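PDB 6AE2: Csm3 from Thermoplasma volcanium, which probably binds crRNA and probably cleaves target RNA as a backbone subunit of the type III-A CRISPR-Cas effector complex. Local coordinates for residues Pro59-Lys64 / Tyr77-Ser82; Ala130-Gly135 / Thr174-Lys179; Val94-Lys99 / Glu190-Lys195; Gly85-Leu90 / Thr199-Leu204; Ile30-Glu35 / Gly225-Lys230. One frame throughout, in Å; residues are numbered along the deposited sequence.

Contact 1: residues Pro59-Lys64 / Tyr77-Ser82; sequences PVITTK and YIPGSS
At the outer beta hairpin of strands 62-67 and 71-78, Ile61, Thr62 and Thr63 meet the ring of Tyr77. The ring is reached from several directions. Ile61 puts CG2 over one face, and its other branch runs out towards the phenol end. CD1 of Ile61 is 3.5 Å from OH of Tyr77. Ile61 CG1 lies 4.0 Å from Tyr77 CE1. This branch is directed by chi1 of Ile61 at -166°, which sets CG1 anti to the backbone N. Thr62 contributes its backbone instead of its side chain. Its O approaches the ring edge near the ring plane, 3.8 Å from Tyr77 CE1. Thr63 CG2 is 3.6 Å from Tyr77 CD1, neither over the face nor at the edge of the ring; the two side chains run at about a right angle.

The hairpin lies at one side of the main antiparallel sheet of this RAMP protein, where strand 62-67 is outermost within the chain. Backbone bonding between Thr63 and Leu75 joins its two arms. Ile78 pairs in turn with Ala130 of the next strand inward.

The chain then leaves the sheet at Pro79, the N-cap position of helix 80-93. The Pro79 ring also belongs to the contact: its CG is 4.1 Å from Ile61 CG2. Ile61 CG2 also lies 3.6 Å from the backbone O of Tyr77. No hydrogen bond links residues 59-64 to residues 77-82. Gly80 N, in the first turn of the helix, is bound by the carboxylate of Asp129.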
# COMPACT_ATOMS: atom_id res chain seq x y z
N PRO A 59 -17.89 -3.97 0.82
CA PRO A 59 -17.65 -2.52 0.83
C PRO A 59 -16.70 -2.12 1.94
O PRO A 59 -16.44 -2.86 2.89
CB PRO A 59 -19.05 -1.94 1.06
CG PRO A 59 -19.71 -2.97 1.92
CD PRO A 59 -19.16 -4.32 1.49
N VAL A 60 -16.17 -0.91 1.81
CA VAL A 60 -15.30 -0.35 2.83
C VAL A 60 -16.16 0.38 3.86
O VAL A 60 -17.30 0.78 3.58
CB VAL A 60 -14.24 0.59 2.24
CG1 VAL A 60 -13.29 -0.18 1.33
CG2 VAL A 60 -14.90 1.72 1.50
N ILE A 61 -15.61 0.56 5.06
CA ILE A 61 -16.35 1.20 6.13
C ILE A 61 -16.51 2.68 5.81
O ILE A 61 -15.58 3.35 5.35
CB ILE A 61 -15.65 0.97 7.48
CG1 ILE A 61 -16.57 1.33 8.64
CG2 ILE A 61 -14.32 1.73 7.56
CD1 ILE A 61 -16.07 0.81 9.98
N THR A 62 -17.72 3.21 6.03
CA THR A 62 -18.04 4.58 5.69
C THR A 62 -18.79 5.25 6.83
O THR A 62 -19.28 4.60 7.76
CB THR A 62 -18.87 4.67 4.40
OG1 THR A 62 -20.12 3.99 4.58
CG2 THR A 62 -18.13 4.04 3.23
N THR A 63 -18.88 6.58 6.74
CA THR A 63 -19.71 7.37 7.64
C THR A 63 -20.21 8.59 6.88
O THR A 63 -19.72 8.91 5.79
CB THR A 63 -18.96 7.77 8.91
OG1 THR A 63 -19.88 8.31 9.86
CG2 THR A 63 -17.90 8.82 8.59
N LYS A 64 -21.18 9.28 7.46
CA LYS A 64 -21.80 10.41 6.79
C LYS A 64 -20.88 11.63 6.79
O LYS A 64 -20.35 12.02 7.83
CB LYS A 64 -23.13 10.76 7.45
CG LYS A 64 -23.75 12.05 6.92
CD LYS A 64 -25.10 12.34 7.56
CE LYS A 64 -25.52 13.79 7.31
NZ LYS A 64 -26.92 14.06 7.75
N TYR A 77 -13.81 6.42 5.95
CA TYR A 77 -12.95 6.96 6.99
C TYR A 77 -12.05 5.84 7.48
O TYR A 77 -12.33 4.66 7.26
CB TYR A 77 -13.76 7.57 8.15
CG TYR A 77 -14.35 6.57 9.12
CD1 TYR A 77 -15.61 6.02 8.90
CD2 TYR A 77 -13.67 6.19 10.27
CE1 TYR A 77 -16.16 5.11 9.78
CE2 TYR A 77 -14.21 5.28 11.16
CZ TYR A 77 -15.46 4.75 10.91
OH TYR A 77 -16.00 3.84 11.79
N ILE A 78 -10.95 6.22 8.12
CA ILE A 78 -9.98 5.25 8.62
C ILE A 78 -10.15 5.15 10.13
O ILE A 78 -9.84 6.10 10.86
CB ILE A 78 -8.55 5.63 8.24
CG1 ILE A 78 -8.39 5.65 6.72
CG2 ILE A 78 -7.56 4.65 8.85
CD1 ILE A 78 -6.96 5.80 6.25
N PRO A 79 -10.65 4.02 10.65
CA PRO A 79 -10.81 3.90 12.10
C PRO A 79 -9.46 3.95 12.81
O PRO A 79 -8.47 3.40 12.33
CB PRO A 79 -11.49 2.53 12.28
CG PRO A 79 -12.00 2.16 10.91
CD PRO A 79 -11.10 2.82 9.93
N GLY A 80 -9.44 4.63 13.95
CA GLY A 80 -8.22 4.68 14.74
C GLY A 80 -7.78 3.31 15.22
O GLY A 80 -6.58 3.07 15.41
N SER A 81 -8.73 2.39 15.42
CA SER A 81 -8.38 1.04 15.81
C SER A 81 -7.53 0.36 14.75
O SER A 81 -6.65 -0.45 15.07
CB SER A 81 -9.65 0.22 16.07
OG SER A 81 -10.81 1.02 15.92
N SER A 82 -7.78 0.67 13.48
CA SER A 82 -7.02 0.05 12.40
C SER A 82 -5.56 0.49 12.43
O SER A 82 -4.65 -0.34 12.34
CB SER A 82 -7.66 0.38 11.05
OG SER A 82 -8.93 -0.23 10.93

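Contact 2: residues Ala130-Gly135 / Thr174-Lys179; sequences AFLDDG and TKFKGK
Phe131 and Lys177 face each other as a hydrogen-bonded antiparallel pair, and each satisfies both backbone polar groups of the other. Phe131 N donates to Lys177 O at 2.9 Å, reaching it from above the carbonyl plane. Lys177 N returns a nearly straight bond to Phe131 O at 2.7 Å. A third bond runs from Asp133 N to Lys175 O, 2.8 Å long. Beyond it, a water accepts from Lys175 N and donates weakly to Asp133 O. The alternate groups turn to other strands of the sheet: Leu132 N bonds with the hydroxyl of Tyr65, and the Phe176 backbone with Ile36.

Asp133 turns its carboxylate to Lys177, with CG anti to the backbone N (chi1 175°). The extended lysine brings NZ to 3.4 Å from Asp133 OD1, a salt bridge. Asp133 is poorly ordered, so this bridge may be loose.

Leu132 and Phe176 form a non-hydrogen-bonded pair. Leu132 CD2 lies over one face of the Phe176 ring, 4.0 Å from CE1. Ala130 CB packs on Phe176 CB at 3.8 Å. This pairing of strands 125-132 and 175-185 is that of the second and third core strands in a ferredoxin-like (beta-alpha-beta-beta-alpha-beta) fold.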
# COMPACT_ATOMS: atom_id res chain seq x y z
N ALA A 130 -9.64 8.95 11.38
CA ALA A 130 -9.21 9.92 10.39
C ALA A 130 -10.26 10.04 9.30
O ALA A 130 -10.82 9.03 8.84
CB ALA A 130 -7.86 9.53 9.78
N PHE A 131 -10.53 11.27 8.88
CA PHE A 131 -11.59 11.54 7.92
C PHE A 131 -11.03 12.24 6.69
O PHE A 131 -9.96 12.86 6.73
CB PHE A 131 -12.70 12.37 8.56
CG PHE A 131 -13.27 11.73 9.79
CD1 PHE A 131 -14.17 10.68 9.69
CD2 PHE A 131 -12.89 12.16 11.06
CE1 PHE A 131 -14.69 10.08 10.82
CE2 PHE A 131 -13.40 11.56 12.19
CZ PHE A 131 -14.30 10.51 12.08
N LEU A 132 -11.78 12.13 5.59
CA LEU A 132 -11.32 12.65 4.30
C LEU A 132 -11.01 14.13 4.37
O LEU A 132 -11.83 14.94 4.80
CB LEU A 132 -12.39 12.41 3.23
CG LEU A 132 -12.49 11.04 2.57
CD1 LEU A 132 -13.81 10.89 1.84
CD2 LEU A 132 -11.32 10.82 1.62
N ASP A 133 -9.80 14.49 3.94
CA ASP A 133 -9.53 15.86 3.54
C ASP A 133 -10.45 16.14 2.36
O ASP A 133 -10.13 15.77 1.22
CB ASP A 133 -8.05 16.03 3.17
CG ASP A 133 -7.71 17.42 2.61
OD1 ASP A 133 -6.54 17.82 2.73
OD2 ASP A 133 -8.59 18.11 2.04
N ASP A 134 -11.59 16.77 2.62
CA ASP A 134 -12.50 17.15 1.53
C ASP A 134 -12.09 18.51 0.98
O ASP A 134 -12.78 19.52 1.10
CB ASP A 134 -13.95 17.12 2.00
CG ASP A 134 -14.18 17.88 3.29
OD1 ASP A 134 -13.19 18.30 3.92
OD2 ASP A 134 -15.36 18.04 3.67
N GLY A 135 -10.91 18.51 0.36
CA GLY A 135 -10.34 19.71 -0.23
C GLY A 135 -10.64 19.90 -1.70
O GLY A 135 -10.77 21.02 -2.19
N THR A 174 -6.18 9.78 -2.26
CA THR A 174 -7.08 10.38 -1.29
C THR A 174 -6.36 10.49 0.05
O THR A 174 -5.53 9.66 0.42
CB THR A 174 -8.36 9.56 -1.12
OG1 THR A 174 -8.15 8.55 -0.13
CG2 THR A 174 -8.77 8.93 -2.44
N LYS A 175 -6.69 11.55 0.79
CA LYS A 175 -5.98 11.89 2.01
C LYS A 175 -6.94 11.94 3.18
O LYS A 175 -8.08 12.40 3.05
CB LYS A 175 -5.24 13.22 1.86
CG LYS A 175 -3.93 13.08 1.11
CD LYS A 175 -3.57 14.34 0.35
CE LYS A 175 -2.18 14.23 -0.25
NZ LYS A 175 -1.59 15.56 -0.55
N PHE A 176 -6.48 11.46 4.33
CA PHE A 176 -7.25 11.44 5.56
C PHE A 176 -6.54 12.27 6.62
O PHE A 176 -5.31 12.25 6.72
CB PHE A 176 -7.43 10.01 6.08
CG PHE A 176 -8.25 9.14 5.17
CD1 PHE A 176 -9.62 9.01 5.35
CD2 PHE A 176 -7.66 8.46 4.12
CE1 PHE A 176 -10.38 8.20 4.51
CE2 PHE A 176 -8.40 7.66 3.28
CZ PHE A 176 -9.76 7.53 3.47
N LYS A 177 -7.32 13.01 7.40
CA LYS A 177 -6.81 13.85 8.47
C LYS A 177 -7.30 13.33 9.81
O LYS A 177 -8.50 13.08 9.98
CB LYS A 177 -7.23 15.31 8.28
CG LYS A 177 -6.50 16.03 7.16
CD LYS A 177 -7.05 17.44 6.98
CE LYS A 177 -6.26 18.21 5.93
NZ LYS A 177 -6.86 19.55 5.67
N GLY A 178 -6.38 13.17 10.75
CA GLY A 178 -6.73 12.69 12.08
C GLY A 178 -5.71 13.15 13.10
O GLY A 178 -4.56 13.47 12.76
N LYS A 179 -6.14 13.18 14.35
CA LYS A 179 -5.30 13.61 15.46
C LYS A 179 -4.71 12.41 16.18
O LYS A 179 -5.33 11.35 16.29
CB LYS A 179 -6.10 14.46 16.45
CG LYS A 179 -5.69 15.92 16.53
CD LYS A 179 -6.59 16.70 17.48
CE LYS A 179 -6.36 18.20 17.40
NZ LYS A 179 -6.91 18.79 16.15
O HOH W 1 -8.59 13.54 -0.66

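Contact 3: residues Val94-Lys99 / Glu190-Lys195; sequences VDYKGK and EEEMIK
Tyr96 and Lys195 make the van der Waals part of this contact, between the loop after helix 80-93 and the start of helix 190-205. Tyr96 crosses the Lys195 chain at a slant and sets its OH against the chain's methylenes. Tyr96 OH is 3.3 Å from Lys195 CG and 3.6 Å from Lys195 CE. Chi1 of Tyr96, -168°, swings the ring away from its own backbone N and across to the helix. The ring also packs on Cys196 and Thr199, further along that helix.

The polar part involves Glu192 and Lys99. The glutamate chain bends at chi2 (-61°), which turns the carboxylate against the start of the Lys99 side chain. Glu192 CD is 3.6 Å from Lys99 CB, and the two side chains cross at about a right angle. OE1 of Glu192 comes within 3.2 Å of Lys99 N, but the angle is too poor for a hydrogen bond.

Ile104 of helix 104-109 packs on both Tyr96 and Glu192. Lys195 NZ has a long, weak ion pair with Glu236 of the second subunit. With no hydrogen bond or salt bridge between the loop and the helix segment, the contact depends on van der Waals fit, to which the badly angled Lys99 N-H may add a weak electrostatic attraction for the carboxylate.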
# COMPACT_ATOMS: atom_id res chain seq x y z
N VAL A 94 8.40 -7.23 15.48
CA VAL A 94 9.83 -6.95 15.51
C VAL A 94 10.41 -6.99 16.91
O VAL A 94 11.61 -6.75 17.09
CB VAL A 94 10.15 -5.58 14.87
CG1 VAL A 94 9.51 -5.47 13.50
CG2 VAL A 94 9.69 -4.45 15.79
N ASP A 95 9.59 -7.28 17.93
CA ASP A 95 10.03 -7.33 19.32
C ASP A 95 10.64 -6.00 19.75
O ASP A 95 11.80 -5.91 20.16
CB ASP A 95 11.01 -8.50 19.54
CG ASP A 95 11.22 -8.82 21.01
OD1 ASP A 95 11.96 -8.08 21.69
OD2 ASP A 95 10.65 -9.83 21.48
N TYR A 96 9.84 -4.94 19.62
CA TYR A 96 10.30 -3.61 20.02
C TYR A 96 10.26 -3.49 21.54
O TYR A 96 9.22 -3.70 22.17
CB TYR A 96 9.44 -2.52 19.38
CG TYR A 96 10.04 -1.14 19.51
CD1 TYR A 96 9.84 -0.38 20.66
CD2 TYR A 96 10.80 -0.59 18.49
CE1 TYR A 96 10.39 0.88 20.79
CE2 TYR A 96 11.35 0.68 18.61
CZ TYR A 96 11.14 1.41 19.76
OH TYR A 96 11.69 2.66 19.88
N LYS A 97 11.41 -3.16 22.12
CA LYS A 97 11.52 -2.84 23.53
C LYS A 97 12.15 -1.45 23.66
O LYS A 97 12.76 -0.93 22.72
CB LYS A 97 12.35 -3.88 24.29
CG LYS A 97 12.12 -5.32 23.83
CD LYS A 97 12.21 -6.29 25.01
CE LYS A 97 12.99 -7.54 24.64
NZ LYS A 97 13.64 -8.16 25.82
N GLY A 98 11.98 -0.85 24.84
CA GLY A 98 12.42 0.51 25.06
C GLY A 98 13.94 0.64 25.07
O GLY A 98 14.69 -0.23 24.63
N LYS A 99 14.39 1.79 25.59
CA LYS A 99 15.82 2.05 25.70
C LYS A 99 16.53 0.98 26.52
O LYS A 99 17.70 0.68 26.27
CB LYS A 99 16.05 3.43 26.30
CG LYS A 99 17.38 4.07 25.94
CD LYS A 99 18.42 3.82 27.02
CE LYS A 99 17.95 4.35 28.36
NZ LYS A 99 18.76 3.80 29.48
N GLU A 190 9.78 10.87 27.21
CA GLU A 190 9.07 11.41 26.05
C GLU A 190 9.78 11.05 24.75
O GLU A 190 9.15 10.64 23.77
CB GLU A 190 8.93 12.92 26.18
CG GLU A 190 8.30 13.60 24.98
CD GLU A 190 8.68 15.06 24.86
OE1 GLU A 190 8.34 15.84 25.78
OE2 GLU A 190 9.32 15.44 23.86
N GLU A 191 11.11 11.18 24.73
CA GLU A 191 11.87 10.93 23.51
C GLU A 191 11.75 9.47 23.08
O GLU A 191 11.67 9.17 21.88
CB GLU A 191 13.33 11.33 23.70
CG GLU A 191 14.28 10.77 22.66
CD GLU A 191 15.67 11.34 22.77
OE1 GLU A 191 16.65 10.59 22.58
OE2 GLU A 191 15.79 12.56 23.05
N GLU A 192 11.74 8.55 24.04
CA GLU A 192 11.61 7.13 23.71
C GLU A 192 10.21 6.81 23.19
O GLU A 192 10.05 5.99 22.29
CB GLU A 192 11.94 6.27 24.92
CG GLU A 192 13.43 6.05 25.14
CD GLU A 192 14.10 5.33 23.98
OE1 GLU A 192 13.63 4.23 23.61
OE2 GLU A 192 15.09 5.86 23.44
N MET A 193 9.18 7.46 23.76
CA MET A 193 7.81 7.19 23.33
C MET A 193 7.56 7.69 21.92
O MET A 193 6.97 6.99 21.09
CB MET A 193 6.83 7.82 24.31
CG MET A 193 6.83 7.19 25.69
SD MET A 193 5.48 7.83 26.69
CE MET A 193 6.28 9.30 27.31
N ILE A 194 8.01 8.92 21.62
CA ILE A 194 7.91 9.43 20.25
C ILE A 194 8.65 8.49 19.30
O ILE A 194 8.13 8.13 18.23
CB ILE A 194 8.46 10.86 20.17
CG1 ILE A 194 7.51 11.84 20.86
CG2 ILE A 194 8.71 11.26 18.72
CD1 ILE A 194 8.20 13.10 21.35
N LYS A 195 9.86 8.07 19.68
CA LYS A 195 10.64 7.18 18.83
C LYS A 195 9.90 5.87 18.59
O LYS A 195 9.83 5.39 17.45
CB LYS A 195 12.01 6.93 19.45
CG LYS A 195 12.69 5.66 18.98
CD LYS A 195 14.11 5.56 19.49
CE LYS A 195 14.81 4.31 18.99
NZ LYS A 195 15.65 3.68 20.05

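Contact 4: residues Gly85-Leu90 / Thr199-Leu204; sequences GKIRSL and TGISLL
Ile87 drops its CG2 branch into the hollow at Gly200, where the helix has no side chain in the way. CG2 of Ile87 lies 3.7 Å from Gly200 CA, and these two residues bring the backbones closest together. The other branch of Ile87 runs beside Ile201: CD1 of Ile87 is 4.2 Å from CG1 of Ile201, with the two side chains pointing the same way. This split follows from chi1 of Ile87 at -66°, which puts CG2 anti to the backbone N and CG1 beside it.

One turn on, Leu90 is the second bump. Its CD1 settles on the backbone between the side chains of Leu203 and Leu204, 3.6 Å from CA of Leu204. Leu203 answers from the other helix. Its CD1 sits 3.5 Å from the backbone O of Leu90 and also touches Leu90 CB.

The short segments cross nearly at right angles, 96°, with their axes 8.8 Å apart. They belong to helices 80-93 and 190-205, the two helices of the ferredoxin-like core in this RAMP protein. Ile201 and Leu204 also reach Ile222 on strand 220-230, so the interface continues down to the sheet.

Leu204 fills the space between Lys86 and Ile87. Its CD1 is 3.7 Å from CG in the aliphatic part of Lys86, while CD2 faces Ile87 CG1. The far end of Lys86 makes a cation-pi contact with Tyr208. Within its own helix, Lys86 O accepts from both Leu90 N and Ser89 OG, the latter at 2.9 Å. Tyr235 of the second subunit packs on Leu203.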
# COMPACT_ATOMS: atom_id res chain seq x y z
N GLY A 85 -4.03 -0.66 15.96
CA GLY A 85 -3.89 -2.11 16.00
C GLY A 85 -2.82 -2.61 15.05
O GLY A 85 -2.08 -3.55 15.37
N LYS A 86 -2.71 -2.00 13.87
CA LYS A 86 -1.70 -2.44 12.91
C LYS A 86 -0.30 -2.05 13.37
O LYS A 86 0.62 -2.87 13.32
CB LYS A 86 -2.00 -1.85 11.53
CG LYS A 86 -1.08 -2.36 10.44
CD LYS A 86 -0.96 -3.87 10.50
CE LYS A 86 -0.03 -4.40 9.42
NZ LYS A 86 -0.60 -5.61 8.75
N ILE A 87 -0.13 -0.81 13.83
CA ILE A 87 1.18 -0.37 14.31
C ILE A 87 1.61 -1.21 15.51
O ILE A 87 2.78 -1.61 15.62
CB ILE A 87 1.16 1.13 14.65
CG1 ILE A 87 0.94 1.97 13.39
CG2 ILE A 87 2.45 1.54 15.34
CD1 ILE A 87 0.76 3.44 13.68
N ARG A 88 0.67 -1.50 16.41
CA ARG A 88 1.01 -2.29 17.59
C ARG A 88 1.46 -3.69 17.20
O ARG A 88 2.49 -4.18 17.67
CB ARG A 88 -0.19 -2.37 18.54
CG ARG A 88 0.19 -2.69 19.97
CD ARG A 88 -0.77 -3.68 20.60
NE ARG A 88 -0.31 -4.10 21.92
CZ ARG A 88 -0.74 -3.59 23.07
NH1 ARG A 88 -1.65 -2.62 23.07
NH2 ARG A 88 -0.25 -4.03 24.22
N SER A 89 0.70 -4.35 16.31
CA SER A 89 1.07 -5.70 15.88
C SER A 89 2.42 -5.72 15.19
O SER A 89 3.17 -6.69 15.32
CB SER A 89 -0.01 -6.26 14.96
OG SER A 89 0.03 -5.64 13.69
N LEU A 90 2.76 -4.65 14.45
CA LEU A 90 4.04 -4.60 13.77
C LEU A 90 5.20 -4.49 14.75
O LEU A 90 6.26 -5.10 14.56
CB LEU A 90 4.07 -3.43 12.78
CG LEU A 90 3.20 -3.59 11.53
CD1 LEU A 90 2.83 -2.24 10.97
CD2 LEU A 90 3.91 -4.43 10.49
N THR A 199 8.99 4.80 14.64
CA THR A 199 9.42 3.58 13.96
C THR A 199 8.25 2.64 13.70
O THR A 199 8.28 1.87 12.74
CB THR A 199 10.52 2.87 14.74
OG1 THR A 199 9.93 2.05 15.76
CG2 THR A 199 11.47 3.86 15.37
N GLY A 200 7.22 2.67 14.56
CA GLY A 200 6.01 1.94 14.24
C GLY A 200 5.37 2.43 12.95
O GLY A 200 4.91 1.63 12.14
N ILE A 201 5.36 3.75 12.75
CA ILE A 201 4.88 4.31 11.50
C ILE A 201 5.78 3.88 10.34
O ILE A 201 5.30 3.57 9.24
CB ILE A 201 4.78 5.85 11.61
CG1 ILE A 201 3.57 6.24 12.46
CG2 ILE A 201 4.71 6.49 10.23
CD1 ILE A 201 3.49 7.72 12.75
N SER A 202 7.09 3.84 10.58
CA SER A 202 8.02 3.38 9.54
C SER A 202 7.73 1.94 9.15
O SER A 202 7.74 1.59 7.97
CB SER A 202 9.46 3.53 10.03
OG SER A 202 9.96 4.82 9.74
N LEU A 203 7.48 1.08 10.15
CA LEU A 203 7.14 -0.31 9.87
C LEU A 203 5.89 -0.41 9.01
O LEU A 203 5.83 -1.24 8.09
CB LEU A 203 6.94 -1.07 11.19
CG LEU A 203 8.18 -1.41 12.01
CD1 LEU A 203 7.79 -2.25 13.21
CD2 LEU A 203 9.21 -2.13 11.16
N LEU A 204 4.89 0.43 9.28
CA LEU A 204 3.62 0.34 8.57
C LEU A 204 3.77 0.69 7.10
O LEU A 204 3.05 0.13 6.26
CB LEU A 204 2.59 1.25 9.24
CG LEU A 204 1.26 1.48 8.52
CD1 LEU A 204 0.52 0.17 8.32
CD2 LEU A 204 0.40 2.47 9.29

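Contact 5: residues Ile30-Glu35 / Gly225-Lys230; sequences IIYNME and GEPIKK
Tyr32 has chi1 at -71°, which sets its ring beside its own backbone N and slants it across Pro227. Ile30, with chi1 at -64°, sends CG2 to the same proline. Pro227 CB thus lies 3.6 Å from Ile30 CG2 and 3.7 Å from Tyr32 CE1. The proline approaches the tyrosine ring obliquely. Gly225 O instead meets the ring at its edge, near the ring plane.

The backbones join next to this cluster. Ile31 and Ile228 form a hydrogen-bonded antiparallel pair. Ile31 N donates to Ile228 O at 2.7 Å, and Ile228 N donates back to Ile31 O at 2.9 Å, in the carbonyl plane. Ile30 and Lys229 follow as a non-hydrogen-bonded pair.

In the ferredoxin-like core these are the first and last strands, 26-38 and 220-230. The last strand is outermost on this side of the sheet within the chain. Strand 26-38 is bonded on its other side to strand 175-185, through Ile30, Tyr32 and Met34.

The two faces of the pair differ. Ile30 and Tyr32 point to the face packed by helix 190-205, where they touch Glu190 and Ile194. Lys229 lies beside Ile30, its CG 4.0 Å from Ile30 CG1. On the reverse face, Ile31 CB and Ile228 CB are 4.1 Å apart. Lys230 bends over the same side and brings CG to 3.8 Å from Ile31 CG1. Asn33 stands further along that face, with ND2 4.2 Å from Ile228 CD1 and OD1 weakly hydrogen-bonded by Lys179.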
# COMPACT_ATOMS: atom_id res chain seq x y z
N ILE A 30 0.96 15.87 23.85
CA ILE A 30 1.56 16.19 22.56
C ILE A 30 0.52 15.89 21.49
O ILE A 30 0.02 14.76 21.41
CB ILE A 30 2.85 15.40 22.32
CG1 ILE A 30 3.92 15.79 23.34
CG2 ILE A 30 3.37 15.65 20.91
CD1 ILE A 30 5.02 14.76 23.48
N ILE A 31 0.19 16.89 20.68
CA ILE A 31 -0.84 16.76 19.65
C ILE A 31 -0.16 16.68 18.30
O ILE A 31 0.72 17.49 17.98
CB ILE A 31 -1.82 17.95 19.70
CG1 ILE A 31 -2.37 18.15 21.11
CG2 ILE A 31 -2.96 17.72 18.72
CD1 ILE A 31 -2.92 16.89 21.74
N TYR A 32 -0.55 15.68 17.51
CA TYR A 32 -0.06 15.50 16.14
C TYR A 32 -1.25 15.58 15.20
O TYR A 32 -2.22 14.82 15.35
CB TYR A 32 0.64 14.15 15.97
CG TYR A 32 1.99 14.02 16.65
CD1 TYR A 32 3.13 14.59 16.10
CD2 TYR A 32 2.13 13.29 17.83
CE1 TYR A 32 4.37 14.46 16.71
CE2 TYR A 32 3.36 13.15 18.44
CZ TYR A 32 4.47 13.74 17.88
OH TYR A 32 5.70 13.61 18.50
N ASN A 33 -1.19 16.48 14.22
CA ASN A 33 -2.19 16.55 13.17
C ASN A 33 -1.73 15.64 12.04
O ASN A 33 -1.03 16.06 11.11
CB ASN A 33 -2.40 17.98 12.70
CG ASN A 33 -3.23 18.80 13.67
OD1 ASN A 33 -4.32 18.38 14.08
ND2 ASN A 33 -2.72 19.96 14.05
N MET A 34 -2.12 14.37 12.13
CA MET A 34 -1.61 13.34 11.23
C MET A 34 -2.37 13.34 9.91
O MET A 34 -3.58 13.57 9.86
CB MET A 34 -1.73 11.97 11.91
CG MET A 34 -1.69 10.78 10.97
SD MET A 34 -1.99 9.23 11.85
CE MET A 34 -3.60 9.56 12.58
N GLU A 35 -1.64 13.09 8.83
CA GLU A 35 -2.21 12.92 7.50
C GLU A 35 -1.86 11.53 6.97
O GLU A 35 -0.72 11.07 7.12
CB GLU A 35 -1.71 13.99 6.52
CG GLU A 35 -2.10 13.73 5.07
CD GLU A 35 -1.70 14.86 4.14
OE1 GLU A 35 -2.10 16.01 4.40
OE2 GLU A 35 -1.00 14.59 3.14
N GLY A 225 2.65 15.95 11.57
CA GLY A 225 3.08 17.33 11.52
C GLY A 225 4.15 17.59 12.56
O GLY A 225 4.79 16.67 13.07
N GLU A 226 4.35 18.87 12.86
CA GLU A 226 5.20 19.16 14.00
C GLU A 226 4.39 19.00 15.29
O GLU A 226 3.20 19.32 15.32
CB GLU A 226 5.77 20.57 13.91
CG GLU A 226 6.82 20.75 12.82
CD GLU A 226 7.93 19.71 12.90
OE1 GLU A 226 8.61 19.64 13.94
OE2 GLU A 226 8.13 18.96 11.91
N PRO A 227 5.01 18.50 16.36
CA PRO A 227 4.25 18.28 17.60
C PRO A 227 3.82 19.59 18.24
O PRO A 227 4.58 20.56 18.31
CB PRO A 227 5.24 17.53 18.49
CG PRO A 227 6.59 17.89 17.95
CD PRO A 227 6.40 18.04 16.47
N ILE A 228 2.57 19.61 18.70
CA ILE A 228 2.04 20.71 19.50
C ILE A 228 1.94 20.23 20.94
O ILE A 228 1.17 19.30 21.24
CB ILE A 228 0.67 21.19 18.98
CG1 ILE A 228 0.74 21.54 17.50
CG2 ILE A 228 0.19 22.38 19.80
CD1 ILE A 228 -0.56 22.09 16.94
N LYS A 229 2.71 20.85 21.83
CA LYS A 229 2.64 20.55 23.25
C LYS A 229 1.64 21.49 23.91
O LYS A 229 1.72 22.71 23.75
CB LYS A 229 4.01 20.71 23.91
CG LYS A 229 5.01 19.61 23.58
CD LYS A 229 6.39 19.99 24.08
CE LYS A 229 7.26 18.78 24.35
NZ LYS A 229 8.51 19.15 25.07
N LYS A 230 0.70 20.91 24.66
CA LYS A 230 -0.30 21.68 25.39
C LYS A 230 -0.25 21.30 26.86
O LYS A 230 -0.55 20.16 27.22
CB LYS A 230 -1.71 21.45 24.83
CG LYS A 230 -1.75 21.21 23.33
CD LYS A 230 -2.92 21.93 22.67
CE LYS A 230 -4.23 21.63 23.38
NZ LYS A 230 -5.41 22.04 22.56

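How the contacts relate
Contacts 1, 2 and 5 follow one another across the same antiparallel sheet. Contacts 1 and 2 have centres about 11 Å apart and share a probable hydrogen bond, Ile78 O to Ala130 N (2.9 Å). Contacts 2 and 5 are about 15 Å apart, with another between Gly178 O and Met34 N (2.7 Å). Contacts 3 and 4 share helix 190-205, lie about 12 Å apart and touch where Val94 CG1 is 3.7 Å from Leu203 CD1; both also touch the second subunit. A long, weak ion pair from Glu190 to Lys229 ties contact 3 to contact 5. Contact 1 runs straight into contact 4 along helix 80-93. Along the chain, contact 5 encloses all the others.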